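Local coordinates for Arf-GAP with coiled-coil, ANK repeat and PH domain-containing protein 2 (PDB 6IF3) that acts as a GTPase-activating protein for the small GTPase ARF6 and, through the ankyrin-repeat domain captured here, interacts with RAB35, at residues 12-17 with 24-29; 51-56 with 91-96. All coordinates share one frame; numbering follows the deposited sequence.

Contact 1: 12-17 with 24-29; sequences LQLYRA and PKMAEA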
loop_
_atom_site.group_PDB
_atom_site.type_symbol
_atom_site.label_atom_id
_atom_site.label_comp_id
_atom_site.label_asym_id
_atom_site.label_seq_id
_atom_site.Cartn_x
_atom_site.Cartn_y
_atom_site.Cartn_z
ATOM N N LEU A 12 -22.164 -30.384 4.065
ATOM C CA LEU A 12 -23.048 -29.618 3.205
ATOM C C LEU A 12 -23.899 -28.663 4.027
ATOM O O LEU A 12 -24.137 -27.529 3.621
ATOM C CB LEU A 12 -23.930 -30.571 2.388
ATOM C CG LEU A 12 -24.951 -29.929 1.450
ATOM C CD1 LEU A 12 -24.254 -28.987 0.460
ATOM C CD2 LEU A 12 -25.738 -30.980 0.758
ATOM N N GLN A 13 -24.352 -29.101 5.196
ATOM C CA GLN A 13 -25.103 -28.188 6.068
ATOM C C GLN A 13 -24.266 -26.991 6.484
ATOM O O GLN A 13 -24.750 -25.861 6.494
ATOM C CB GLN A 13 -25.629 -28.951 7.304
ATOM C CG GLN A 13 -26.730 -29.947 6.964
ATOM C CD GLN A 13 -27.170 -30.765 8.161
ATOM O OE1 GLN A 13 -26.395 -30.988 9.091
ATOM N NE2 GLN A 13 -28.426 -31.199 8.154
ATOM N N LEU A 14 -22.994 -27.223 6.789
ATOM C CA LEU A 14 -22.094 -26.156 7.186
ATOM C C LEU A 14 -21.863 -25.202 6.030
ATOM O O LEU A 14 -21.854 -23.984 6.219
ATOM C CB LEU A 14 -20.766 -26.738 7.675
ATOM C CG LEU A 14 -19.631 -25.772 8.003
ATOM C CD1 LEU A 14 -20.067 -24.883 9.195
ATOM C CD2 LEU A 14 -18.373 -26.565 8.291
ATOM N N TYR A 15 -21.649 -25.773 4.848
ATOM C CA TYR A 15 -21.412 -25.023 3.621
ATOM C C TYR A 15 -22.562 -24.038 3.342
ATOM O O TYR A 15 -22.332 -22.856 3.020
ATOM C CB TYR A 15 -21.253 -26.044 2.490
ATOM C CG TYR A 15 -21.049 -25.576 1.069
ATOM C CD1 TYR A 15 -19.761 -25.446 0.533
ATOM C CD2 TYR A 15 -22.133 -25.361 0.211
ATOM C CE1 TYR A 15 -19.560 -25.105 -0.783
ATOM C CE2 TYR A 15 -21.938 -24.986 -1.123
ATOM C CZ TYR A 15 -20.641 -24.890 -1.621
ATOM O OH TYR A 15 -20.429 -24.517 -2.903
ATOM N N ARG A 16 -23.787 -24.532 3.435
ATOM C CA ARG A 16 -24.969 -23.710 3.176
ATOM C C ARG A 16 -25.133 -22.638 4.244
ATOM O O ARG A 16 -25.446 -21.476 3.955
ATOM C CB ARG A 16 -26.218 -24.599 3.128
ATOM C CG ARG A 16 -26.228 -25.495 1.898
ATOM C CD ARG A 16 -27.399 -26.460 1.874
ATOM N NE ARG A 16 -27.481 -27.024 0.530
ATOM C CZ ARG A 16 -28.260 -28.042 0.165
ATOM N NH1 ARG A 16 -29.036 -28.645 1.050
ATOM N NH2 ARG A 16 -28.244 -28.456 -1.096
ATOM N N ALA A 17 -24.937 -23.026 5.499
ATOM C CA ALA A 17 -25.171 -22.092 6.598
ATOM C C ALA A 17 -24.140 -20.968 6.588
ATOM O O ALA A 17 -24.409 -19.876 7.084
ATOM C CB ALA A 17 -25.165 -22.851 7.940
ATOM N N PRO A 24 -25.533 -20.441 14.410
ATOM C CA PRO A 24 -26.070 -21.627 15.101
ATOM C C PRO A 24 -26.140 -22.863 14.213
ATOM O O PRO A 24 -25.807 -23.964 14.686
ATOM C CB PRO A 24 -27.459 -21.166 15.534
ATOM C CG PRO A 24 -27.266 -19.701 15.830
ATOM C CD PRO A 24 -26.364 -19.248 14.681
ATOM N N LYS A 25 -26.533 -22.697 12.957
ATOM C CA LYS A 25 -26.617 -23.875 12.093
ATOM C C LYS A 25 -25.199 -24.351 11.751
ATOM O O LYS A 25 -24.964 -25.550 11.577
ATOM C CB LYS A 25 -27.407 -23.573 10.825
ATOM C CG LYS A 25 -28.920 -23.453 11.021
ATOM C CD LYS A 25 -29.618 -23.521 9.664
ATOM C CE LYS A 25 -31.073 -23.109 9.724
ATOM N NZ LYS A 25 -31.626 -23.087 8.333
ATOM N N MET A 26 -24.248 -23.421 11.621
ATOM C CA MET A 26 -22.854 -23.800 11.398
ATOM C C MET A 26 -22.350 -24.646 12.556
ATOM O O MET A 26 -21.737 -25.692 12.346
ATOM C CB MET A 26 -21.968 -22.553 11.218
ATOM C CG MET A 26 -22.344 -21.800 9.948
ATOM S SD MET A 26 -21.586 -20.174 9.897
ATOM C CE MET A 26 -19.880 -20.617 9.684
ATOM N N ALA A 27 -22.608 -24.177 13.767
ATOM C CA ALA A 27 -22.181 -24.847 14.989
ATOM C C ALA A 27 -22.815 -26.224 15.075
ATOM O O ALA A 27 -22.168 -27.190 15.493
ATOM C CB ALA A 27 -22.543 -23.999 16.207
ATOM N N GLU A 28 -24.083 -26.316 14.687
ATOM C CA GLU A 28 -24.782 -27.598 14.751
ATOM C C GLU A 28 -24.133 -28.601 13.796
ATOM O O GLU A 28 -23.954 -29.785 14.138
ATOM C CB GLU A 28 -26.259 -27.401 14.414
ATOM C CG GLU A 28 -27.060 -28.676 14.356
ATOM C CD GLU A 28 -28.481 -28.400 13.939
ATOM O OE1 GLU A 28 -28.756 -28.410 12.718
ATOM O OE2 GLU A 28 -29.324 -28.166 14.827
ATOM N N ALA A 29 -23.782 -28.134 12.603
ATOM C CA ALA A 29 -23.110 -28.979 11.617
ATOM C C ALA A 29 -21.774 -29.461 12.165
ATOM O O ALA A 29 -21.447 -30.661 12.047
ATOM C CB ALA A 29 -22.919 -28.223 10.311
#
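Leu-14 and Ala-17 meet Met-26 and Ala-29 in an apolar, antiparallel helix-helix contact, the hairpin of helices 10-19 and 23-31 at the N-terminal end of the ankyrin domain. The axes of the two short segments approach to 8.2 Å and run at 163° to each other, a closeness that small residues make possible. Ala-29 points its methyl at the opposing backbone: CB lies 3.7 Å from Leu-14 N and equally near Leu-14 CB, with Gln-13 CB a little farther off on the exposed margin. Ala-17, from the other helix, sets its CB against side chains instead, 3.6 Å from Met-26 CG and 3.7 Å from Lys-25 CB, while the rest of the lysine leads outward. Beside the alanine contacts, Leu-14 and Met-26 cross at about a right angle, with Leu-14 CD1 against Met-26 CB at 3.6 Å. Leu-14 reaches there because its CG stands opposite the backbone N (chi1 174°), which brings the CD1 branch up to Met-26. The same two side chains also face the following helical pair: Leu-14 touches Pro-48 of helix 48-55, and both rest on Leu-64 of helix 58-66, where Met-26 also meets Phe-63.

Contact 2: 51-56 with 91-96; sequences QAVLGG and TGQVCL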
loop_
_atom_site.group_PDB
_atom_site.type_symbol
_atom_site.label_atom_id
_atom_site.label_comp_id
_atom_site.label_asym_id
_atom_site.label_seq_id
_atom_site.Cartn_x
_atom_site.Cartn_y
_atom_site.Cartn_z
ATOM N N GLN A 51 -17.779 -20.007 0.972
ATOM C CA GLN A 51 -19.180 -19.604 1.075
ATOM C C GLN A 51 -19.365 -18.407 1.999
ATOM O O GLN A 51 -20.228 -17.566 1.753
ATOM C CB GLN A 51 -20.047 -20.780 1.561
ATOM C CG GLN A 51 -20.173 -21.861 0.439
ATOM C CD GLN A 51 -20.878 -21.323 -0.794
ATOM O OE1 GLN A 51 -21.953 -20.737 -0.699
ATOM N NE2 GLN A 51 -20.271 -21.506 -1.949
ATOM N N ALA A 52 -18.571 -18.342 3.071
ATOM C CA ALA A 52 -18.659 -17.213 4.017
ATOM C C ALA A 52 -18.260 -15.925 3.326
ATOM O O ALA A 52 -18.879 -14.866 3.526
ATOM C CB ALA A 52 -17.786 -17.452 5.224
ATOM N N VAL A 53 -17.253 -16.027 2.469
ATOM C CA VAL A 53 -16.803 -14.854 1.702
ATOM C C VAL A 53 -17.926 -14.395 0.767
ATOM O O VAL A 53 -18.338 -13.216 0.762
ATOM C CB VAL A 53 -15.532 -15.176 0.905
ATOM C CG1 VAL A 53 -15.253 -14.032 -0.131
ATOM C CG2 VAL A 53 -14.349 -15.370 1.867
ATOM N N LEU A 54 -18.459 -15.327 -0.011
ATOM C CA LEU A 54 -19.528 -14.998 -0.961
ATOM C C LEU A 54 -20.764 -14.402 -0.278
ATOM O O LEU A 54 -21.457 -13.543 -0.862
ATOM C CB LEU A 54 -19.941 -16.236 -1.749
ATOM C CG LEU A 54 -18.880 -16.890 -2.655
ATOM C CD1 LEU A 54 -19.428 -18.165 -3.278
ATOM C CD2 LEU A 54 -18.415 -15.950 -3.745
ATOM N N GLY A 55 -21.059 -14.887 0.939
ATOM C CA GLY A 55 -22.216 -14.416 1.704
ATOM C C GLY A 55 -22.038 -13.011 2.265
ATOM O O GLY A 55 -23.010 -12.343 2.648
ATOM N N GLY A 56 -20.784 -12.580 2.310
ATOM C CA GLY A 56 -20.439 -11.222 2.714
ATOM C C GLY A 56 -20.226 -10.904 4.186
ATOM O O GLY A 56 -19.906 -9.772 4.527
ATOM N N THR A 91 -13.520 -5.615 1.438
ATOM C CA THR A 91 -12.345 -5.045 2.087
ATOM C C THR A 91 -12.124 -5.575 3.511
ATOM O O THR A 91 -10.993 -5.908 3.894
ATOM C CB THR A 91 -12.451 -3.526 2.130
ATOM O OG1 THR A 91 -12.745 -3.015 0.810
ATOM C CG2 THR A 91 -11.137 -2.933 2.596
ATOM N N GLY A 92 -13.199 -5.704 4.275
ATOM C CA GLY A 92 -13.065 -6.173 5.653
ATOM C C GLY A 92 -12.573 -7.618 5.716
ATOM O O GLY A 92 -11.713 -7.936 6.547
ATOM N N GLN A 93 -13.107 -8.469 4.853
ATOM C CA GLN A 93 -12.637 -9.845 4.783
ATOM C C GLN A 93 -11.190 -9.920 4.326
ATOM O O GLN A 93 -10.438 -10.751 4.824
ATOM C CB GLN A 93 -13.526 -10.691 3.862
ATOM C CG GLN A 93 -14.933 -10.890 4.410
ATOM C CD GLN A 93 -15.852 -11.567 3.395
ATOM O OE1 GLN A 93 -15.509 -11.701 2.220
ATOM N NE2 GLN A 93 -17.022 -11.997 3.858
ATOM N N VAL A 94 -10.782 -9.059 3.388
ATOM C CA VAL A 94 -9.364 -9.008 2.970
ATOM C C VAL A 94 -8.476 -8.683 4.191
ATOM O O VAL A 94 -7.451 -9.315 4.444
ATOM C CB VAL A 94 -9.158 -7.967 1.838
ATOM C CG1 VAL A 94 -7.656 -7.668 1.604
ATOM C CG2 VAL A 94 -9.800 -8.492 0.542
ATOM N N CYS A 95 -8.881 -7.703 4.988
ATOM C CA CYS A 95 -8.105 -7.318 6.146
ATOM C C CYS A 95 -7.978 -8.482 7.148
ATOM O O CYS A 95 -6.885 -8.776 7.612
ATOM C CB CYS A 95 -8.735 -6.101 6.820
ATOM S SG CYS A 95 -7.733 -5.416 8.105
ATOM N N LEU A 96 -9.096 -9.140 7.434
ATOM C CA LEU A 96 -9.100 -10.293 8.342
ATOM C C LEU A 96 -8.159 -11.405 7.857
ATOM O O LEU A 96 -7.311 -11.889 8.597
ATOM C CB LEU A 96 -10.519 -10.816 8.468
ATOM C CG LEU A 96 -10.594 -12.158 9.222
ATOM C CD1 LEU A 96 -10.307 -12.006 10.689
ATOM C CD2 LEU A 96 -11.965 -12.794 8.965
#
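Gln-93 carries this contact across to Val-53 and Gly-56, joining the first helix of the first ankyrin repeat (44-73) to the second helix of the repeat at 77-106. Its chain runs extended beyond CG (chi2 172°), so the amide spans a backbone gap of 7.2 Å between Val-53 CA and Gln-93 CA. The van der Waals part is snug: Gln-93 OE1 lies 3.3 Å from Val-53 CG1 and 3.4 Å from Val-53 CA, the amide carbon rests beside the valine backbone, and Gln-93 NE2 comes within 3.4 Å of Gly-56 C. In the polar part, NE2 makes a weak hydrogen bond to the carbonyl of Ser-57. The amide oxygen, OE1, is hydrogen-bonded to His-90 ND1, which helps fix the rotation of the buried amide. A leucine in its place would probably leave His-90 ND1 without this partner and the carbonyl of Ser-57 without its weak donor. Gly-56, with positive phi (87°), follows helix 48-55 and leaves helical geometry as the chain turns toward helix 58-66. That helix lies alongside, Cys-61 touching Ala-52, Gln-93 and Leu-96, while Val-53 also packs on His-84 and Ala-85 of helix 81-88.

Overall arrangement
Along the chain the two contacts come in series, contact 1 closing before contact 2 opens, and their centres lie about 17 Å apart. Each illustrates a different level of ankyrin architecture: contact 1 pairs two successive helices within one hairpin, whereas contact 2 ties one ankyrin repeat to the next. Helix 48-55 links them, following helix 23-31 in sequence and lying next to contact 1, where Tyr-15 OH sits 3.2 Å from Gln-51 NE2. Helix 58-66 serves both as well, packing on contact 1 and, through a residue nearer its start, on Gln-93. Local pairing and stacking between neighbours thus build an elongated domain of helices and loops without strands, the domain required for binding RAB35.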